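Local coordinates for protein alpha-fucosidase GH29 (Fusarium graminearum, PDB 4PSR) that hydrolyses alpha-L-fucosides as a family 29 glycoside hydrolase, probably releasing alpha-1,6-linked fucose from the reducing-end N-acetylglucosamine of glycoprotein glycans, at residues 540-545 against 570-575. Numbering follows the deposited sequence.
Sequences RSIRVS and HEVEDG
Arg540 and Val572 meet where two antiparallel strands part, and their pairing illustrates how a side chain can carry on the work of a strand ladder. Within the ladder, Ile542 and His570 form a hydrogen-bonded pair: Ile542 N reaches His570 O at 3.0 Å in the carbonyl plane, and His570 N returns a bond to Ile542 O. Ser541 and Glu571 follow as a non-hydrogen-bonded pair, and then Val572 N binds Arg540 O at 2.8 Å from well above the carbonyl plane, a skewed approach that accompanies the departure from regular strand geometry. Across from the single residue Phe507 of the neighbouring strand stand two, Arg540 and Ser541, a classic beta bulge.

The arginine side chain starts out away from 570-575, CB lying 4.0 Å from Val572 O, and then doubles back. Bends at chi2 (-68°) and chi3 (-19°) curl it round that carbonyl, bringing CD against Asp574 CB at 3.7 Å and close to Val572 O and Asp574 N. NE donates to Val572 O at 2.6 Å, almost straight and with the oxygen in the guanidinium plane. CZ sits beside this oxygen, and NH1 adds a weak bond to it and a long salt bridge of 3.6 Å to Glu571 OE2, the two planar groups being turned 56° apart.

On the face carrying Ile542 and His570, Ile542 CG2 packs 4.0 Å from Val572 CG2 and also touches His570 CB. Leu565 and Ala550 of the facing sheet touch Ile542, so the pair joins two packed sheets; 568-571 is an outermost strand of its own. The imidazole is tied by NE2 to Ser566 O.

Val572 O, past the last bridge, thus receives one short, straight bond and one weak one from a single guanidinium, whose positive charge probably polarises the carbonyl, while Glu571 adds only a loose electrostatic pull.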
# COMPACT_ATOMS: atom_id res chain seq x y z
N ARG A 540 9.79 29.08 13.96
CA ARG A 540 10.48 30.26 14.49
C ARG A 540 11.97 30.04 14.72
O ARG A 540 12.71 30.97 15.04
CB ARG A 540 9.82 30.73 15.79
CG ARG A 540 8.40 31.33 15.62
CD ARG A 540 8.41 32.65 14.86
NE ARG A 540 9.73 33.26 14.87
CZ ARG A 540 10.21 34.03 15.84
NH1 ARG A 540 11.44 34.52 15.75
NH2 ARG A 540 9.46 34.32 16.91
N SER A 541 12.45 28.81 14.57
CA SER A 541 13.87 28.54 14.62
C SER A 541 14.17 27.20 13.92
O SER A 541 13.28 26.37 13.71
CB SER A 541 14.43 28.56 16.06
OG SER A 541 13.86 27.56 16.90
N ILE A 542 15.43 27.04 13.56
CA ILE A 542 15.91 25.82 12.93
C ILE A 542 17.32 25.53 13.41
O ILE A 542 18.15 26.45 13.52
CB ILE A 542 15.88 25.94 11.40
CG1 ILE A 542 16.38 24.65 10.73
CG2 ILE A 542 16.71 27.13 10.93
CD1 ILE A 542 16.08 24.61 9.25
N ARG A 543 17.59 24.27 13.71
CA ARG A 543 18.93 23.79 13.99
C ARG A 543 19.41 22.94 12.81
O ARG A 543 18.80 21.90 12.49
CB ARG A 543 18.99 22.98 15.26
CG ARG A 543 20.42 22.74 15.73
CD ARG A 543 20.46 22.46 17.22
NE ARG A 543 19.42 21.52 17.63
CZ ARG A 543 18.85 21.49 18.83
NH1 ARG A 543 17.92 20.58 19.08
NH2 ARG A 543 19.19 22.37 19.76
N VAL A 544 20.49 23.39 12.18
CA VAL A 544 21.06 22.71 11.01
C VAL A 544 22.28 21.93 11.49
O VAL A 544 23.15 22.45 12.19
CB VAL A 544 21.45 23.74 9.94
CG1 VAL A 544 22.15 23.04 8.75
CG2 VAL A 544 20.24 24.54 9.45
N SER A 545 22.37 20.65 11.14
CA SER A 545 23.49 19.84 11.59
C SER A 545 24.79 20.24 10.89
O SER A 545 24.79 20.83 9.81
CB SER A 545 23.20 18.36 11.33
OG SER A 545 22.03 17.96 12.00
N HIS A 570 19.44 28.93 14.25
CA HIS A 570 19.03 30.17 13.59
C HIS A 570 17.59 30.53 13.92
O HIS A 570 16.71 29.69 13.85
CB HIS A 570 19.08 30.02 12.07
CG HIS A 570 20.41 29.60 11.55
ND1 HIS A 570 21.41 30.50 11.24
CD2 HIS A 570 20.92 28.37 11.28
CE1 HIS A 570 22.47 29.84 10.81
NE2 HIS A 570 22.20 28.55 10.82
N GLU A 571 17.33 31.81 14.19
CA GLU A 571 15.95 32.26 14.31
C GLU A 571 15.32 32.44 12.94
O GLU A 571 16.02 32.78 11.98
CB GLU A 571 15.88 33.59 15.06
CG GLU A 571 16.10 33.43 16.54
CD GLU A 571 15.77 34.69 17.31
OE1 GLU A 571 16.54 35.05 18.22
OE2 GLU A 571 14.73 35.32 17.01
N VAL A 572 14.01 32.26 12.87
CA VAL A 572 13.24 32.34 11.63
C VAL A 572 12.04 33.24 11.90
O VAL A 572 11.35 33.07 12.90
CB VAL A 572 12.74 30.91 11.21
CG1 VAL A 572 11.87 30.99 9.98
CG2 VAL A 572 13.91 29.98 10.98
N GLU A 573 11.78 34.19 11.01
CA GLU A 573 10.63 35.07 11.17
C GLU A 573 9.31 34.33 10.96
O GLU A 573 9.18 33.57 10.00
CB GLU A 573 10.72 36.23 10.17
CG GLU A 573 9.42 37.00 9.97
CD GLU A 573 9.58 38.19 9.04
OE1 GLU A 573 10.70 38.72 8.95
OE2 GLU A 573 8.58 38.59 8.41
N ASP A 574 8.35 34.56 11.85
CA ASP A 574 7.00 34.00 11.73
C ASP A 574 6.43 34.27 10.34
O ASP A 574 6.53 35.39 9.83
CB ASP A 574 6.08 34.60 12.79
CG ASP A 574 4.69 33.98 12.78
OD1 ASP A 574 4.49 32.96 13.47
OD2 ASP A 574 3.80 34.52 12.10
N GLY A 575 5.82 33.25 9.74
CA GLY A 575 5.19 33.40 8.43
C GLY A 575 6.13 33.52 7.23
O GLY A 575 5.66 33.79 6.13